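Local structure of L-threonine dehydrogenase (Flavobacterium frigidimaris, 2YY7) at residues T131-I136 and I234-S239; D164-R169 and N225-P230; E208-M213 and W279-D284; Y240-M245 and W292-T297. The protein probably catalyses the NAD-dependent oxidation of the 3-hydroxyl group of L-threonine, as an enzyme related to the UDP-galactose 4-epimerases. All coordinates share one frame; numbering follows the deposited sequence.

Contact 1: residues T131-I136 and I234-S239; sequences TPQYTI and IKIHSS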
# COMPACT_ATOMS: atom_id res chain seq x y z
N THR A 131 11.96 11.77 10.91
CA THR A 131 10.83 10.87 10.67
C THR A 131 11.03 9.54 11.39
O THR A 131 12.06 8.88 11.21
CB THR A 131 10.66 10.60 9.17
OG1 THR A 131 10.56 11.85 8.48
CG2 THR A 131 9.39 9.78 8.92
N PRO A 132 10.06 9.12 12.21
CA PRO A 132 10.12 7.87 12.97
C PRO A 132 9.99 6.63 12.08
O PRO A 132 9.52 6.71 10.94
CB PRO A 132 8.93 7.98 13.93
CG PRO A 132 8.66 9.47 14.01
CD PRO A 132 8.86 9.90 12.59
N GLN A 133 10.41 5.48 12.60
CA GLN A 133 10.31 4.21 11.89
C GLN A 133 8.84 3.89 11.66
O GLN A 133 8.45 3.40 10.59
CB GLN A 133 10.96 3.09 12.71
CG GLN A 133 10.62 1.67 12.22
CD GLN A 133 11.32 1.32 10.92
OE1 GLN A 133 10.73 0.68 10.04
NE2 GLN A 133 12.59 1.70 10.80
N TYR A 134 8.02 4.15 12.67
CA TYR A 134 6.58 3.91 12.59
C TYR A 134 5.91 5.28 12.58
O TYR A 134 5.96 6.01 13.58
CB TYR A 134 6.11 3.11 13.81
CG TYR A 134 6.79 1.76 13.95
CD1 TYR A 134 6.40 0.67 13.17
CD2 TYR A 134 7.84 1.58 14.86
CE1 TYR A 134 7.04 -0.57 13.30
CE2 TYR A 134 8.48 0.36 14.99
CZ TYR A 134 8.08 -0.71 14.21
OH TYR A 134 8.72 -1.92 14.35
N THR A 135 5.30 5.63 11.46
CA THR A 135 4.66 6.94 11.33
C THR A 135 3.60 6.93 10.23
O THR A 135 3.28 5.89 9.68
CB THR A 135 5.73 8.02 11.01
OG1 THR A 135 5.11 9.31 10.91
CG2 THR A 135 6.42 7.70 9.69
N ILE A 136 3.07 8.11 9.93
CA ILE A 136 2.07 8.26 8.88
C ILE A 136 2.75 8.07 7.52
O ILE A 136 3.84 8.60 7.30
CB ILE A 136 1.42 9.66 8.94
CG1 ILE A 136 0.62 9.80 10.24
CG2 ILE A 136 0.54 9.89 7.73
CD1 ILE A 136 0.10 11.20 10.51
N ILE A 234 17.14 -9.17 13.02
CA ILE A 234 16.24 -8.48 12.10
C ILE A 234 14.87 -8.48 12.77
O ILE A 234 14.14 -9.47 12.70
CB ILE A 234 16.16 -9.22 10.75
CG1 ILE A 234 17.56 -9.39 10.16
CG2 ILE A 234 15.26 -8.44 9.78
CD1 ILE A 234 18.33 -8.10 9.96
N LYS A 235 14.53 -7.38 13.43
CA LYS A 235 13.27 -7.29 14.15
C LYS A 235 12.13 -6.63 13.38
O LYS A 235 10.96 -6.78 13.74
CB LYS A 235 13.50 -6.57 15.48
CG LYS A 235 14.56 -7.25 16.35
CD LYS A 235 14.70 -6.58 17.70
CE LYS A 235 15.82 -7.21 18.51
NZ LYS A 235 15.63 -8.68 18.68
N ILE A 236 12.47 -5.89 12.33
CA ILE A 236 11.46 -5.24 11.51
C ILE A 236 11.44 -5.97 10.17
O ILE A 236 12.48 -6.10 9.51
CB ILE A 236 11.78 -3.74 11.31
CG1 ILE A 236 11.87 -3.06 12.69
CG2 ILE A 236 10.71 -3.08 10.45
CD1 ILE A 236 12.17 -1.57 12.63
N HIS A 237 10.27 -6.44 9.77
CA HIS A 237 10.15 -7.21 8.54
C HIS A 237 9.47 -6.51 7.37
O HIS A 237 9.17 -7.12 6.34
CB HIS A 237 9.49 -8.54 8.89
CG HIS A 237 10.19 -9.25 10.02
ND1 HIS A 237 11.44 -9.81 9.88
CD2 HIS A 237 9.85 -9.39 11.32
CE1 HIS A 237 11.85 -10.27 11.05
NE2 HIS A 237 10.90 -10.03 11.94
N SER A 238 9.25 -5.21 7.53
CA SER A 238 8.68 -4.37 6.49
C SER A 238 9.95 -3.79 5.85
O SER A 238 10.47 -4.34 4.89
CB SER A 238 7.81 -3.27 7.10
OG SER A 238 8.47 -2.62 8.18
N SER A 239 10.45 -2.70 6.42
CA SER A 239 11.69 -2.08 5.94
C SER A 239 12.22 -1.13 7.00
O SER A 239 11.44 -0.45 7.68
CB SER A 239 11.47 -1.33 4.62
OG SER A 239 12.71 -0.95 4.04
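Gln-133 and Tyr-134 reach out of one loop to meet Ile-236 of another, their side chains coming from the direction opposite to that of the isoleucine. Ile-236 keeps CG1 anti to its carbonyl carbon (chi1 -59°) and stretches on to CD1, a methyl group that runs into the bent flank of the glutamine, 3.6 Å from Gln-133 CG and 3.5 Å from Gln-133 CD. That bend is at chi2 (73°), where the chain swings its amide across the end of Ile-236 and down to the backbone of Ser-239. The amide is probably turned over as modelled; its end lies close to Ser-239 O, and corrected it may donate a hydrogen bond there. Tyr-134 comes in alongside, Tyr-134 OH standing 3.7 Å from Ile-236 CG1, while one face of its ring is backed by Gln-133 CG, offset toward the rim. With an alanine here instead of Gln-133, Ile-236 CD1 would probably lose the flank it packs against and Ser-239 O its amide neighbour. Ser-238 OG is buried without a polar partner, whereas Ser-239 OG bonds to Ser-167 OG on strand 164-174. Tyr-134 also packs on Glu-138 of the second subunit. The arrangement is a loop-to-loop contact of a Rossmann-type domain, joining the connection that follows strand 112-118 to the one leading into strand 240-241, with the Ser-239 side chain about 9 Å from the bound NAD.

Contact 2: residues D164-R169 and N225-P230; sequences DVRSIR and NIMKAP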
# COMPACT_ATOMS: atom_id res chain seq x y z
N ASP A 164 12.65 -15.20 4.84
CA ASP A 164 13.67 -14.30 5.36
C ASP A 164 13.91 -13.20 4.33
O ASP A 164 14.74 -13.34 3.44
CB ASP A 164 14.99 -15.05 5.59
CG ASP A 164 16.03 -14.21 6.32
OD1 ASP A 164 15.83 -12.99 6.50
OD2 ASP A 164 17.07 -14.78 6.72
N VAL A 165 13.16 -12.11 4.45
CA VAL A 165 13.30 -10.98 3.54
C VAL A 165 13.68 -9.74 4.35
O VAL A 165 13.01 -9.39 5.32
CB VAL A 165 12.00 -10.71 2.73
CG1 VAL A 165 10.81 -10.59 3.68
CG2 VAL A 165 12.15 -9.45 1.89
N ARG A 166 14.76 -9.09 3.94
CA ARG A 166 15.26 -7.92 4.64
C ARG A 166 15.22 -6.70 3.74
O ARG A 166 15.48 -6.79 2.54
CB ARG A 166 16.68 -8.20 5.13
CG ARG A 166 16.77 -9.58 5.78
CD ARG A 166 18.13 -9.90 6.37
NE ARG A 166 18.12 -11.26 6.91
CZ ARG A 166 19.10 -11.80 7.64
NH1 ARG A 166 20.19 -11.09 7.92
NH2 ARG A 166 18.98 -13.04 8.08
N SER A 167 14.90 -5.55 4.33
CA SER A 167 14.79 -4.32 3.56
C SER A 167 15.20 -3.05 4.30
O SER A 167 15.17 -3.00 5.53
CB SER A 167 13.34 -4.15 3.08
OG SER A 167 13.19 -2.98 2.29
N ILE A 168 15.59 -2.04 3.54
CA ILE A 168 15.95 -0.74 4.09
C ILE A 168 15.39 0.34 3.17
O ILE A 168 15.35 0.19 1.94
CB ILE A 168 17.49 -0.56 4.26
CG1 ILE A 168 18.22 -0.85 2.96
CG2 ILE A 168 18.00 -1.49 5.36
CD1 ILE A 168 19.73 -0.84 3.12
N ARG A 169 14.95 1.44 3.77
CA ARG A 169 14.41 2.56 3.02
C ARG A 169 15.56 3.51 2.68
O ARG A 169 15.79 4.48 3.40
CB ARG A 169 13.33 3.27 3.86
CG ARG A 169 12.10 2.40 4.17
CD ARG A 169 11.26 3.01 5.30
NE ARG A 169 10.06 2.22 5.60
CZ ARG A 169 9.42 2.24 6.77
NH1 ARG A 169 9.87 3.00 7.77
NH2 ARG A 169 8.35 1.48 6.96
N ASN A 225 25.56 -5.47 5.40
CA ASN A 225 25.50 -5.74 6.82
C ASN A 225 24.16 -6.27 7.32
O ASN A 225 24.13 -7.18 8.15
CB ASN A 225 25.91 -4.50 7.62
CG ASN A 225 27.40 -4.20 7.50
OD1 ASN A 225 28.18 -5.08 7.16
ND2 ASN A 225 27.79 -2.96 7.79
N ILE A 226 23.05 -5.72 6.83
CA ILE A 226 21.75 -6.21 7.28
C ILE A 226 21.54 -7.64 6.78
O ILE A 226 20.89 -8.45 7.45
CB ILE A 226 20.58 -5.30 6.79
CG1 ILE A 226 19.27 -5.76 7.45
CG2 ILE A 226 20.45 -5.37 5.28
CD1 ILE A 226 18.08 -4.84 7.21
N MET A 227 22.10 -7.94 5.62
CA MET A 227 21.97 -9.28 5.04
C MET A 227 22.85 -10.33 5.73
O MET A 227 22.46 -11.49 5.84
CB MET A 227 22.28 -9.24 3.54
CG MET A 227 21.13 -8.70 2.70
SD MET A 227 19.69 -9.82 2.68
CE MET A 227 20.07 -10.82 1.28
N LYS A 228 24.04 -9.93 6.18
CA LYS A 228 24.93 -10.89 6.84
C LYS A 228 24.62 -11.05 8.33
O LYS A 228 25.10 -11.97 8.97
CB LYS A 228 26.40 -10.48 6.68
CG LYS A 228 26.77 -9.22 7.44
CD LYS A 228 28.28 -9.09 7.60
CE LYS A 228 29.00 -9.03 6.26
NZ LYS A 228 30.47 -8.82 6.44
N ALA A 229 23.82 -10.14 8.88
CA ALA A 229 23.47 -10.20 10.29
C ALA A 229 22.64 -11.44 10.64
O ALA A 229 21.90 -11.96 9.80
CB ALA A 229 22.71 -8.95 10.70
N PRO A 230 22.78 -11.93 11.88
CA PRO A 230 22.01 -13.11 12.28
C PRO A 230 20.51 -12.79 12.20
O PRO A 230 20.09 -11.67 12.49
CB PRO A 230 22.49 -13.38 13.71
CG PRO A 230 22.99 -12.04 14.18
CD PRO A 230 23.69 -11.51 12.95
O HOH W 1 21.56 -14.61 8.61
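Arg-166 reaches from strand 164-174 to the C-terminal end of helix 216-228, steadied by Asp-164 two residues earlier on the same strand. The aspartate is gripped side-on by two nitrogens in a salt bridge: Arg-166 NE to Asp-164 OD1 at 2.9 Å, lying in the guanidinium plane, and Arg-166 NH2 to Asp-164 OD2, met on its syn lone pair. The arginine chain is extended from CG to NE, which carries NH1 forward to two backbone oxygens. It donates to Ala-229 O at 2.7 Å (162° at the hydrogen) and to Ile-226 O at 2.8 Å (159°), both near the guanidinium plane. A water takes a hydrogen from Arg-166 NH2 and gives one to Ala-229 O. Were a leucine to replace Arg-166, those two carbonyls would probably lose their shared donor and Asp-164 would be left without its countercharge. Ser-167 turns away, with OG bonded to Trp-115 O on the neighbouring strand 112-118. Ile-168 faces the helix again, and its CG2 branch packs 3.8 Å from Ile-226 CD1. Chemically, a guanidinium fixed by a carboxylate serves Ile-226 O, whose i+4 residue Pro-230 has no N-H, and Ala-229 O just past the helix end. The positive charge would also be expected to suit the partial negative charge of the helix end, with Lys-112 NZ bonding Met-227 O nearby.

Contact 3: residues E208-M213 and W279-D284; sequences ETKMPM and WPASID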
# COMPACT_ATOMS: atom_id res chain seq x y z
N GLU A 208 16.44 25.58 -1.01
CA GLU A 208 16.31 25.12 0.37
C GLU A 208 15.55 23.80 0.54
O GLU A 208 15.02 23.53 1.62
CB GLU A 208 15.65 26.21 1.22
CG GLU A 208 16.30 27.58 1.11
CD GLU A 208 17.81 27.54 1.27
OE1 GLU A 208 18.28 27.07 2.33
OE2 GLU A 208 18.52 27.99 0.34
N THR A 209 15.50 22.98 -0.51
CA THR A 209 14.82 21.70 -0.45
C THR A 209 15.68 20.70 0.32
O THR A 209 16.54 20.03 -0.26
CB THR A 209 14.55 21.16 -1.87
OG1 THR A 209 13.79 22.13 -2.60
CG2 THR A 209 13.77 19.86 -1.83
N LYS A 210 15.46 20.63 1.63
CA LYS A 210 16.23 19.73 2.50
C LYS A 210 15.75 18.29 2.35
O LYS A 210 14.56 18.01 2.45
CB LYS A 210 16.10 20.19 3.95
CG LYS A 210 16.95 19.44 4.95
CD LYS A 210 16.73 20.01 6.34
CE LYS A 210 17.46 19.21 7.40
NZ LYS A 210 18.91 19.14 7.09
N MET A 211 16.68 17.38 2.11
CA MET A 211 16.33 15.97 1.93
C MET A 211 17.32 15.03 2.58
O MET A 211 18.46 15.40 2.85
CB MET A 211 16.27 15.63 0.44
CG MET A 211 15.31 16.49 -0.37
SD MET A 211 15.37 16.03 -2.12
CE MET A 211 14.13 14.74 -2.15
N PRO A 212 16.89 13.78 2.84
CA PRO A 212 17.73 12.75 3.46
C PRO A 212 18.58 12.16 2.34
O PRO A 212 18.05 11.73 1.31
CB PRO A 212 16.72 11.72 3.97
CG PRO A 212 15.43 12.51 4.08
CD PRO A 212 15.48 13.37 2.86
N MET A 213 19.90 12.14 2.53
CA MET A 213 20.81 11.62 1.53
C MET A 213 21.82 10.66 2.14
O MET A 213 21.98 10.61 3.36
CB MET A 213 21.56 12.78 0.86
CG MET A 213 20.67 13.74 0.08
SD MET A 213 20.36 13.20 -1.61
CE MET A 213 19.73 14.72 -2.34
N TRP A 279 8.11 14.61 0.57
CA TRP A 279 8.98 13.77 1.39
C TRP A 279 9.56 14.50 2.59
O TRP A 279 9.60 15.73 2.63
CB TRP A 279 10.16 13.23 0.57
CG TRP A 279 9.81 12.35 -0.57
CD1 TRP A 279 8.60 11.77 -0.84
CD2 TRP A 279 10.71 11.90 -1.60
NE1 TRP A 279 8.69 10.99 -1.97
CE2 TRP A 279 9.97 11.05 -2.46
CE3 TRP A 279 12.06 12.13 -1.87
CZ2 TRP A 279 10.54 10.44 -3.57
CZ3 TRP A 279 12.63 11.51 -2.99
CH2 TRP A 279 11.87 10.68 -3.82
N PRO A 280 10.03 13.73 3.59
CA PRO A 280 10.63 14.27 4.82
C PRO A 280 11.96 14.96 4.51
O PRO A 280 12.51 14.81 3.42
CB PRO A 280 10.84 13.03 5.69
CG PRO A 280 9.77 12.10 5.21
CD PRO A 280 9.83 12.28 3.72
N ALA A 281 12.48 15.70 5.49
CA ALA A 281 13.75 16.40 5.32
C ALA A 281 14.88 15.57 5.92
O ALA A 281 16.00 15.54 5.39
CB ALA A 281 13.69 17.78 5.99
N SER A 282 14.59 14.90 7.04
CA SER A 282 15.57 14.07 7.73
C SER A 282 14.89 12.82 8.32
O SER A 282 13.70 12.86 8.64
CB SER A 282 16.25 14.87 8.85
OG SER A 282 15.29 15.28 9.81
N ILE A 283 15.66 11.75 8.48
CA ILE A 283 15.12 10.47 8.96
C ILE A 283 15.73 9.94 10.27
O ILE A 283 16.94 10.03 10.47
CB ILE A 283 15.32 9.38 7.87
CG1 ILE A 283 14.63 9.79 6.57
CG2 ILE A 283 14.83 8.02 8.37
CD1 ILE A 283 13.12 9.81 6.64
N ASP A 284 14.89 9.38 11.14
CA ASP A 284 15.36 8.79 12.39
C ASP A 284 15.53 7.28 12.17
O ASP A 284 14.54 6.56 12.07
CB ASP A 284 14.36 9.02 13.53
CG ASP A 284 14.78 8.36 14.84
OD1 ASP A 284 14.05 8.50 15.84
OD2 ASP A 284 15.84 7.70 14.88
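The six-membered ring of Trp-279 is met obliquely by the methyl group of Met-211, with Met-211 CE 3.3 Å from Trp-279 CE3 and a little farther from CZ3. Although the methionine starts off away from the loop, its chain turns at chi3 (89°), and that bend brings CE back to the indole. The puckered ring of Pro-212 is pressed against backbone oxygens: Pro-212 CG lies 3.3 Å from Ala-281 O, and Pro-212 CD lies 3.3 Å from Pro-280 O. Its CG corner also packs on Ile-283, 3.8 Å from Ile-283 CG1. Having no N-H, Pro-212 cannot donate to Ala-281 O, which instead is bonded by Ser-246 OG of strand 245-247. Two residues before Pro-212, Lys-210 meets Ala-281 twice: Ala-281 CA gives a C-H...O contact to Lys-210 O at 3.4 Å (148° at the hydrogen), and the aliphatic part of the lysine runs past the alanine methyl, Lys-210 CD 3.8 Å from Ala-281 CB. The loop therefore rides on strand 211-215 by van der Waals and C-H...O contact, while backbone bonds tie Ala-281 and Ser-282 to Lys-128. A glycerol, probably from the crystallisation liquor, lies about 3 Å from the Trp-279 side chain, and the bound NAD about 7 Å from it, consistent with this loop bordering the pocket beside the cofactor of a Rossmann-type dehydrogenase.

Contact 4: residues Y240-M245 and W292-T297; sequences YNLAAM and WDWKHT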
# COMPACT_ATOMS: atom_id res chain seq x y z
N TYR A 240 13.54 -1.08 7.14
CA TYR A 240 14.19 -0.22 8.13
C TYR A 240 14.45 1.20 7.65
O TYR A 240 14.88 1.41 6.51
CB TYR A 240 15.55 -0.81 8.53
CG TYR A 240 15.50 -1.88 9.60
CD1 TYR A 240 15.56 -1.53 10.95
CD2 TYR A 240 15.44 -3.22 9.26
CE1 TYR A 240 15.55 -2.51 11.94
CE2 TYR A 240 15.43 -4.21 10.24
CZ TYR A 240 15.49 -3.85 11.58
OH TYR A 240 15.50 -4.82 12.55
N ASN A 241 14.18 2.17 8.51
CA ASN A 241 14.50 3.55 8.18
C ASN A 241 16.03 3.49 8.15
O ASN A 241 16.63 2.71 8.89
CB ASN A 241 14.04 4.50 9.30
CG ASN A 241 12.73 5.20 8.99
OD1 ASN A 241 12.09 4.93 7.97
ND2 ASN A 241 12.32 6.11 9.87
N LEU A 242 16.66 4.28 7.29
CA LEU A 242 18.11 4.29 7.18
C LEU A 242 18.56 5.73 6.91
O LEU A 242 18.05 6.38 6.00
CB LEU A 242 18.57 3.39 6.03
CG LEU A 242 20.07 3.11 5.94
CD1 LEU A 242 20.45 2.04 6.95
CD2 LEU A 242 20.44 2.66 4.54
N ALA A 243 19.50 6.23 7.70
CA ALA A 243 19.94 7.61 7.51
C ALA A 243 21.44 7.81 7.60
O ALA A 243 22.17 6.97 8.13
CB ALA A 243 19.25 8.50 8.53
N ALA A 244 21.88 8.93 7.05
CA ALA A 244 23.29 9.32 7.06
C ALA A 244 23.36 10.85 7.05
O ALA A 244 23.80 11.45 8.03
CB ALA A 244 24.01 8.74 5.83
N MET A 245 22.92 11.46 5.95
CA MET A 245 22.95 12.92 5.82
C MET A 245 21.60 13.53 5.47
O MET A 245 20.67 12.85 5.07
CB MET A 245 23.91 13.34 4.71
CG MET A 245 25.22 12.60 4.64
SD MET A 245 26.12 13.16 3.18
CE MET A 245 25.40 12.11 1.91
N TRP A 292 20.75 -3.96 14.27
CA TRP A 292 21.89 -4.60 13.62
C TRP A 292 23.15 -3.74 13.52
O TRP A 292 23.99 -3.96 12.65
CB TRP A 292 21.50 -5.14 12.24
CG TRP A 292 20.67 -4.22 11.39
CD1 TRP A 292 19.31 -4.05 11.45
CD2 TRP A 292 21.13 -3.37 10.33
NE1 TRP A 292 18.90 -3.16 10.48
CE2 TRP A 292 20.00 -2.73 9.78
CE3 TRP A 292 22.40 -3.10 9.79
CZ2 TRP A 292 20.09 -1.83 8.71
CZ3 TRP A 292 22.49 -2.21 8.72
CH2 TRP A 292 21.34 -1.58 8.20
N ASP A 293 23.27 -2.77 14.42
CA ASP A 293 24.44 -1.90 14.48
C ASP A 293 24.74 -1.04 13.27
O ASP A 293 25.91 -0.86 12.91
CB ASP A 293 25.69 -2.73 14.81
CG ASP A 293 25.67 -3.28 16.22
OD1 ASP A 293 25.58 -2.46 17.16
OD2 ASP A 293 25.76 -4.51 16.39
N TRP A 294 23.71 -0.50 12.63
CA TRP A 294 23.95 0.36 11.48
C TRP A 294 24.68 1.62 11.93
O TRP A 294 24.37 2.18 12.97
CB TRP A 294 22.62 0.76 10.83
CG TRP A 294 22.77 1.94 9.89
CD1 TRP A 294 22.07 3.11 9.93
CD2 TRP A 294 23.68 2.06 8.78
NE1 TRP A 294 22.49 3.95 8.92
CE2 TRP A 294 23.47 3.33 8.20
CE3 TRP A 294 24.65 1.21 8.23
CZ2 TRP A 294 24.20 3.78 7.10
CZ3 TRP A 294 25.38 1.66 7.12
CH2 TRP A 294 25.14 2.93 6.57
N LYS A 295 25.64 2.05 11.12
CA LYS A 295 26.41 3.27 11.37
C LYS A 295 26.96 3.80 10.05
O LYS A 295 27.64 3.08 9.33
CB LYS A 295 27.55 3.01 12.37
CG LYS A 295 28.20 1.62 12.31
CD LYS A 295 28.93 1.34 10.99
CE LYS A 295 28.15 0.35 10.12
NZ LYS A 295 28.84 0.07 8.83
N HIS A 296 26.67 5.06 9.74
CA HIS A 296 27.15 5.66 8.50
C HIS A 296 28.55 6.22 8.71
O HIS A 296 28.93 6.54 9.84
CB HIS A 296 26.20 6.76 8.02
CG HIS A 296 26.14 7.96 8.91
ND1 HIS A 296 26.85 9.11 8.65
CD2 HIS A 296 25.46 8.19 10.06
CE1 HIS A 296 26.60 10.00 9.60
NE2 HIS A 296 25.75 9.47 10.46
N THR A 297 29.32 6.34 7.64
CA THR A 297 30.68 6.86 7.75
C THR A 297 30.90 8.20 7.06
O THR A 297 31.73 9.00 7.51
CB THR A 297 31.70 5.84 7.19
OG1 THR A 297 31.48 5.69 5.79
CG2 THR A 297 31.52 4.49 7.87
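Leu-242 pushes its CD1 methyl as a knob into the hollow between two tryptophans. The methyl sits over the face of the five-membered ring of Trp-294, 3.4 Å from the centroid, a CH-pi contact, and touches Trp-292 CH2 at 3.9 Å. The leucine places CG opposite its backbone N (chi1 -170°); the side chains of Leu-242 and Trp-294 cross at about a right angle, setting CD1 over the indole face. The other face of that indole is backed by His-296 N. Trp-292 in turn wedges its pyrrole edge against the face of Tyr-240 in a T-shaped pair, planes at 86°, with Trp-292 NE1 3.4 Å above the centre of the tyrosine ring. Farther along, the shallow bump of Ala-244 rests on the imidazole of His-296, with Ala-244 CA 3.8 Å from the ring centroid. Tyr-240 OH bonds to Asp-291 on helix 286-292. One hydrogen bond links the two segments: Trp-294 NE1 donates to Ala-243 O at 3.1 Å (157°), in the carbonyl plane. That bond would help hold the turn of the indole whose face holds the leucine methyl, and it gives the buried N-H a partner in a contact made largely of aromatic and aliphatic groups.

In the fold
Along the chain, contact 2 is nested within the loop closed by contact 1; contact 4 opens after both have closed, and contact 3 crosses all three. Contacts 2, 3 and 4 reach the same mixed sheet, where strand 164-174 neighbours both 211-215 and 240-241. Centres of contacts 2 and 4 are 12 Å apart, and those of contacts 2 and 3, the most distant pair, 23 Å. Arg-169 joins three contacts, bonding Gln-133 O, Tyr-240 O and Asn-241 OD1, and Thr-131 pairs its backbone with Ser-282 and Asp-284. The chain beyond strand 240-241 is thus drawn back, before and after helix 286-292 in the chain, against the Rossmann-type sheet that binds NAD.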